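Local coordinates for protein nucleoside hydrolase, putative (Trypanosoma brucei, PDB 3FZ0) that is a putative nucleoside hydrolase, an alpha/beta protein of the nucleoside hydrolase family that binds a calcium ion, at residues B[77-82]-B[312-317]; B[173-176]-B[180-183]; B[16-21]-B[84-89]. The protein carries 2 engineered substitutions. All coordinates share one frame; numbering follows the deposited sequence. Where two conformers were deposited one is given.

How the interactions relate
Following the chain from the N terminus, segment 16-21 starts helix 17-27 and is met again at 84-89, where interaction 3 closes its loop. Just before that point, residues 77-82 open interaction 1, which closes only at 312-317, so interactions 1 and 3 cross; both draw on the long loop between strand 66-68 and helix 101-104. Interaction 2, a local contact in which loop 173-176 folds onto the start of helix 181-185, follows interaction 3 in series and is nested within interaction 1. It touches interaction 1 directly, through Gly315 with Ser183 and Arg314 with Asn176. Interactions 1 and 3 tie the long loop to the turn before strand 317-319 and to the start of helix 17-27.

Interaction 1. Residues B[77-82]-B[312-317]; sequences ERETVQ and ETRGAT
The backbones of Glu79 and Arg314 stay well apart, their CA atoms 9.5 Å from each other, so two loops are bridged by long side chains. Glu79 runs out nearly straight beyond CG, and Arg314 crosses it at about a right angle. The carboxylate meets the aliphatic part of the arginine first, OE1 lying 3.1 Å from Arg314 CD. OE2 stands 3.7 Å from Arg314 NH1 in a long salt bridge. It sits well out of the guanidinium plane, so the pairing is one of charges rather than of a directed N-H. Both residues suit the place through their length, which carries the charged ends across the gap between the loops.

Arg314 occupies the second position of a type II turn from Thr313 to Ala316, closed by Ala316 N to Thr313 O at 2.8 Å, just ahead of strand 317-319, the outermost of the main sheet within this chain. Gly315 fits the third position because its positive phi would press a CB against the preceding carbonyl. On the other loop, Arg78 NE donates to Thr80 O at 2.8 Å, bracing the backbone beside Glu79. Each has a stronger partner elsewhere: Arg314 NH2 pairs with Glu188 of the same chain, and Glu79 OE2 with Arg311 of the third subunit, placing the contact at a subunit interface.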
# COMPACT_ATOMS: atom_id res chain seq x y z
N GLU B 77 14.01 -8.22 -2.11
CA GLU B 77 14.19 -9.55 -1.52
C GLU B 77 12.89 -10.36 -1.54
O GLU B 77 11.81 -9.78 -1.50
CB GLU B 77 14.68 -9.42 -0.07
CG GLU B 77 16.17 -9.75 0.13
CD GLU B 77 16.65 -9.42 1.57
OE1 GLU B 77 15.99 -9.88 2.54
OE2 GLU B 77 17.69 -8.71 1.73
N ARG B 78 13.00 -11.69 -1.60
CA ARG B 78 11.82 -12.57 -1.56
C ARG B 78 11.06 -12.34 -0.28
O ARG B 78 11.66 -12.10 0.76
CB ARG B 78 12.20 -14.07 -1.70
CG ARG B 78 13.18 -14.59 -0.64
CD ARG B 78 13.48 -16.05 -0.79
NE ARG B 78 12.25 -16.83 -0.83
CZ ARG B 78 12.11 -18.01 -1.45
NH1 ARG B 78 13.11 -18.56 -2.11
NH2 ARG B 78 10.94 -18.62 -1.45
N GLU B 79 9.74 -12.36 -0.38
CA GLU B 79 8.85 -12.15 0.78
C GLU B 79 8.14 -13.48 1.11
O GLU B 79 7.24 -13.55 1.95
CB GLU B 79 7.89 -10.97 0.53
CG GLU B 79 8.65 -9.68 0.05
CD GLU B 79 7.80 -8.40 -0.04
OE1 GLU B 79 6.63 -8.41 0.40
OE2 GLU B 79 8.30 -7.35 -0.53
N THR B 80 8.56 -14.53 0.42
CA THR B 80 8.09 -15.89 0.68
C THR B 80 9.22 -16.73 1.27
O THR B 80 10.40 -16.38 1.24
CB THR B 80 7.56 -16.58 -0.60
OG1 THR B 80 8.62 -16.68 -1.57
CG2 THR B 80 6.41 -15.81 -1.19
N VAL B 81 8.83 -17.87 1.80
CA VAL B 81 9.72 -18.85 2.42
C VAL B 81 9.66 -20.10 1.53
O VAL B 81 8.63 -20.37 0.89
CB VAL B 81 9.17 -19.14 3.84
CG1 VAL B 81 9.54 -20.51 4.33
CG2 VAL B 81 9.61 -18.03 4.81
N GLN B 82 10.78 -20.84 1.46
CA GLN B 82 10.82 -22.17 0.81
C GLN B 82 9.98 -23.18 1.59
O GLN B 82 10.15 -23.36 2.79
CB GLN B 82 12.25 -22.67 0.62
CG GLN B 82 13.08 -21.81 -0.35
CD GLN B 82 14.35 -22.50 -0.88
OE1 GLN B 82 14.78 -23.54 -0.38
NE2 GLN B 82 14.96 -21.90 -1.91
N GLU B 312 -1.59 -7.42 3.88
CA GLU B 312 -1.99 -8.84 3.91
C GLU B 312 -2.30 -9.40 2.51
O GLU B 312 -2.43 -10.61 2.33
CB GLU B 312 -3.21 -9.02 4.82
CG GLU B 312 -2.89 -9.04 6.32
CD GLU B 312 -2.88 -7.67 6.98
OE1 GLU B 312 -3.55 -6.74 6.46
OE2 GLU B 312 -2.22 -7.52 8.03
N THR B 313 -2.46 -8.52 1.51
CA THR B 313 -2.88 -8.96 0.18
C THR B 313 -1.83 -8.84 -0.95
O THR B 313 -2.15 -9.06 -2.14
CB THR B 313 -4.15 -8.23 -0.29
OG1 THR B 313 -3.95 -6.83 -0.14
CG2 THR B 313 -5.35 -8.65 0.52
N ARG B 314 -0.58 -8.52 -0.61
CA ARG B 314 0.46 -8.48 -1.65
C ARG B 314 0.49 -9.85 -2.30
O ARG B 314 0.50 -10.84 -1.60
CB ARG B 314 1.83 -8.06 -1.07
CG ARG B 314 3.02 -8.54 -1.88
CD ARG B 314 4.32 -7.81 -1.57
NE ARG B 314 4.53 -6.91 -2.66
CZ ARG B 314 5.45 -6.99 -3.62
NH1 ARG B 314 6.39 -7.92 -3.67
NH2 ARG B 314 5.41 -6.06 -4.55
N GLY B 315 0.45 -9.89 -3.64
CA GLY B 315 0.43 -11.15 -4.40
C GLY B 315 -0.97 -11.67 -4.72
O GLY B 315 -1.11 -12.60 -5.48
N ALA B 316 -2.01 -11.08 -4.13
CA ALA B 316 -3.39 -11.51 -4.38
C ALA B 316 -3.72 -11.39 -5.85
O ALA B 316 -3.24 -10.46 -6.53
CB ALA B 316 -4.43 -10.73 -3.51
N THR B 317 -4.55 -12.33 -6.30
CA THR B 317 -5.17 -12.30 -7.60
C THR B 317 -6.48 -11.51 -7.52
O THR B 317 -7.40 -11.90 -6.81
CB THR B 317 -5.43 -13.73 -8.03
OG1 THR B 317 -4.21 -14.45 -7.87
CG2 THR B 317 -5.89 -13.81 -9.48

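Interaction 2. Residues B[173-176]-B[180-183]; sequences GNSN and EFNS. With BTB (2-[bis-(2-hydroxy-ethyl)-amino]-2-hydroxymethyl-propane-1,3-diol), chain H.
Glu180 stands at the N-cap of helix 181-185, and Asn174 reaches in from the preceding loop to bind the first amide of the helix. Asn174 OD1 accepts from Phe181 N at 2.9 Å, in the plane of the amide carbonyl. With chi1 at 58°, Asn174 holds CG between its backbone N and carbonyl carbon, which brings the amide back over the helix start. Ser175 CB packs alongside, 3.7 Å from Phe181 N.

Glu180 doubles back at chi2 (-77°), and its carboxylate caps the helix: OE1 takes Ser183 N at 3.1 Å, almost straight, and OE2 takes Asn182 N at 2.9 Å from above the carboxylate plane. The amides of Phe181, Asn182 and Ser183 thus all find side-chain acceptors, and the negative charge of the buried Glu180 would probably be stabilised by the positive end of the helix dipole. Gly167 N gives OE1 a further donor.

A bound BTB molecule, probably from the crystallisation liquor, uses the same groups. Its O1 receives Asn174 ND2 at 3.1 Å and donates to Glu180 OE2 at 2.7 Å, while O6 sits over one face of the Phe181 ring, towards the rim. Trp208 of helix 208-212 packs against both Asn174 and Glu180.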
# COMPACT_ATOMS: atom_id res chain seq x y z
N GLY B 173 -5.45 -18.24 -0.29
CA GLY B 173 -4.00 -18.14 -0.44
C GLY B 173 -3.30 -19.23 0.33
O GLY B 173 -3.76 -19.60 1.41
N ASN B 174 -2.20 -19.76 -0.22
CA ASN B 174 -1.46 -20.82 0.48
C ASN B 174 -0.09 -20.29 0.91
O ASN B 174 0.69 -20.98 1.55
CB ASN B 174 -1.37 -22.10 -0.39
CG ASN B 174 -0.70 -21.85 -1.76
OD1 ASN B 174 0.06 -20.90 -1.90
ND2 ASN B 174 -1.01 -22.68 -2.76
N SER B 175 0.20 -19.04 0.54
CA SER B 175 1.42 -18.37 0.96
C SER B 175 1.19 -17.30 2.05
O SER B 175 1.76 -17.37 3.13
CB SER B 175 2.15 -17.80 -0.25
OG SER B 175 3.37 -17.18 0.14
N ASN B 176 0.35 -16.31 1.76
CA ASN B 176 -0.30 -15.55 2.85
C ASN B 176 -1.81 -15.82 2.78
O ASN B 176 -2.23 -16.72 2.05
CB ASN B 176 0.03 -14.05 2.82
CG ASN B 176 -0.41 -13.37 1.52
OD1 ASN B 176 -1.44 -13.74 0.91
ND2 ASN B 176 0.39 -12.39 1.06
N GLU B 180 -1.45 -17.06 -3.57
CA GLU B 180 -0.78 -18.31 -3.91
C GLU B 180 0.75 -18.10 -3.99
O GLU B 180 1.23 -17.03 -4.42
CB GLU B 180 -1.39 -18.83 -5.23
CG GLU B 180 -0.81 -20.13 -5.85
CD GLU B 180 0.51 -19.91 -6.53
OE1 GLU B 180 0.69 -18.87 -7.18
OE2 GLU B 180 1.39 -20.76 -6.39
N PHE B 181 1.52 -19.11 -3.60
CA PHE B 181 3.00 -19.06 -3.65
C PHE B 181 3.69 -18.35 -4.84
O PHE B 181 4.46 -17.41 -4.63
CB PHE B 181 3.60 -20.47 -3.47
CG PHE B 181 5.11 -20.49 -3.37
CD1 PHE B 181 5.74 -20.10 -2.20
CD2 PHE B 181 5.89 -20.89 -4.46
CE1 PHE B 181 7.15 -20.09 -2.10
CE2 PHE B 181 7.30 -20.89 -4.38
CZ PHE B 181 7.93 -20.50 -3.19
N ASN B 182 3.46 -18.81 -6.06
CA ASN B 182 4.20 -18.28 -7.22
C ASN B 182 3.88 -16.80 -7.41
O ASN B 182 4.76 -15.98 -7.68
CB ASN B 182 3.85 -19.05 -8.52
CG ASN B 182 4.38 -20.48 -8.55
OD1 ASN B 182 5.37 -20.79 -7.90
ND2 ASN B 182 3.74 -21.34 -9.35
N SER B 183 2.60 -16.46 -7.28
CA SER B 183 2.14 -15.08 -7.36
C SER B 183 2.80 -14.24 -6.27
O SER B 183 3.41 -13.20 -6.58
CB SER B 183 0.61 -15.02 -7.24
OG SER B 183 0.11 -13.73 -7.59
C1 BTB H . 1.33 -24.27 -5.79
O1 BTB H . 1.02 -23.09 -5.05
C2 BTB H . 2.58 -24.95 -5.21
C3 BTB H . 2.76 -26.30 -5.88
O3 BTB H . 3.11 -26.08 -7.22
C4 BTB H . 3.66 -23.88 -5.45
O4 BTB H . 4.91 -24.37 -5.93
N BTB H . 2.44 -25.28 -3.78
C5 BTB H . 3.64 -25.42 -2.93
C6 BTB H . 3.58 -24.28 -1.90
O6 BTB H . 4.74 -23.46 -2.03
C7 BTB H . 1.08 -25.46 -3.24
C8 BTB H . 1.16 -25.93 -1.79
O8 BTB H . 1.52 -27.32 -1.92

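Interaction 3. Residues B[16-21]-B[84-89]; sequences GGDDAI and GGFGSD. With CA (calcium ion), chain G.
With chi1 at -81°, Phe86 sets its CG anti to its own carbonyl carbon and swings the ring onto the backbone of Gly17. The CA of Gly17 lies 3.3 Å from the centroid of the Phe86 ring and 10° off the ring normal, a CH-pi contact over the middle of one face. Glycine suits this place because there is no space for a CB on Gly17, which would run into Phe86 CE2. The next residue continues the contact: Asp18 N is 3.4 Å from Phe86 CZ. The carboxylate plane of Asp18 is only 6° from that of the ring, although the two side chains cross at about a right angle.

Beyond the ring, the first turn of the helix serves the metal site. Asp18 OD1 accepts a bond from a water that itself binds the calcium ion, so this residue acts on the metal from the second shell; its OD2 is hydrogen-bonded to Asp283 N and to the BTB molecule. Asp19 binds the ion directly with both oxygens, OD1 at 2.6 Å and OD2 at 2.5 Å from calcium. Gly16 N, at the N-cap, donates to Asp19 OD1 at 3.0 Å from above the carboxylate plane, which helps to fix the rotation of the group. Asp14, Leu134 and Asp283 are the other protein ligands.

Phe86 itself stands in a type I turn from Gly84 to Gly87, and its ring meets Phe250 edge-to-face. The contact thus lays the loop after strand 66-68 over the start of helix 17-27, whose Ile21 packs among helices 241-249, 282-291 and 345-356.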
# COMPACT_ATOMS: atom_id res chain seq x y z
N GLY B 16 10.52 -28.17 -8.44
CA GLY B 16 10.01 -29.01 -7.35
C GLY B 16 9.38 -30.32 -7.84
O GLY B 16 9.37 -30.62 -9.05
N GLY B 17 8.85 -31.09 -6.90
CA GLY B 17 8.26 -32.40 -7.18
C GLY B 17 7.17 -32.31 -8.23
O GLY B 17 7.20 -33.06 -9.23
N ASP B 18 6.22 -31.39 -8.06
CA ASP B 18 5.15 -31.26 -9.07
C ASP B 18 5.62 -30.66 -10.40
O ASP B 18 5.09 -30.98 -11.46
CB ASP B 18 3.87 -30.62 -8.49
CG ASP B 18 4.02 -29.14 -8.16
OD1 ASP B 18 5.00 -28.77 -7.45
OD2 ASP B 18 3.15 -28.35 -8.65
N ASP B 19 6.66 -29.84 -10.37
CA ASP B 19 7.33 -29.45 -11.62
C ASP B 19 7.88 -30.66 -12.40
O ASP B 19 7.79 -30.72 -13.64
CB ASP B 19 8.48 -28.48 -11.34
CG ASP B 19 8.03 -27.24 -10.61
OD1 ASP B 19 7.84 -27.28 -9.39
OD2 ASP B 19 7.86 -26.18 -11.27
N ALA B 20 8.47 -31.61 -11.70
CA ALA B 20 9.01 -32.81 -12.35
C ALA B 20 7.89 -33.62 -13.00
O ALA B 20 8.05 -34.00 -14.15
CB ALA B 20 9.82 -33.66 -11.39
N ILE B 21 6.80 -33.89 -12.28
CA ILE B 21 5.64 -34.60 -12.85
C ILE B 21 5.10 -33.84 -14.08
O ILE B 21 4.76 -34.45 -15.10
CB ILE B 21 4.46 -34.78 -11.81
CG1 ILE B 21 4.93 -35.59 -10.59
CG2 ILE B 21 3.19 -35.41 -12.49
CD1 ILE B 21 5.41 -37.00 -10.90
N GLY B 84 9.56 -26.69 1.49
CA GLY B 84 10.14 -27.91 2.01
C GLY B 84 9.26 -29.18 2.02
O GLY B 84 9.63 -30.19 2.61
N GLY B 85 8.09 -29.12 1.37
CA GLY B 85 7.18 -30.27 1.30
C GLY B 85 7.76 -31.47 0.55
O GLY B 85 7.57 -32.63 0.93
N PHE B 86 8.50 -31.19 -0.51
CA PHE B 86 9.15 -32.25 -1.25
C PHE B 86 10.50 -32.64 -0.69
O PHE B 86 11.14 -33.51 -1.24
CB PHE B 86 9.27 -31.85 -2.74
CG PHE B 86 8.00 -32.07 -3.50
CD1 PHE B 86 7.14 -30.99 -3.79
CD2 PHE B 86 7.62 -33.37 -3.90
CE1 PHE B 86 5.92 -31.19 -4.50
CE2 PHE B 86 6.43 -33.61 -4.58
CZ PHE B 86 5.57 -32.51 -4.89
N GLY B 87 10.92 -31.99 0.40
CA GLY B 87 12.25 -32.24 0.99
C GLY B 87 13.25 -31.07 0.89
O GLY B 87 12.98 -30.05 0.26
N SER B 88 14.42 -31.22 1.50
CA SER B 88 15.38 -30.12 1.53
C SER B 88 15.86 -29.64 0.14
O SER B 88 16.23 -28.48 0.00
CB SER B 88 16.56 -30.41 2.47
OG SER B 88 17.41 -31.41 1.96
N ASP B 89 15.83 -30.53 -0.86
CA ASP B 89 16.25 -30.18 -2.22
C ASP B 89 15.05 -30.01 -3.16
O ASP B 89 15.22 -29.92 -4.37
CB ASP B 89 17.27 -31.19 -2.79
CG ASP B 89 16.68 -32.62 -3.04
OD1 ASP B 89 15.48 -32.89 -2.78
OD2 ASP B 89 17.46 -33.49 -3.51
CA CA G . 6.53 -25.05 -9.45
O HOH W 1 5.95 -26.32 -7.44
O HOH W 2 4.40 -24.28 -9.10
O HOH W 3 6.66 -23.13 -7.56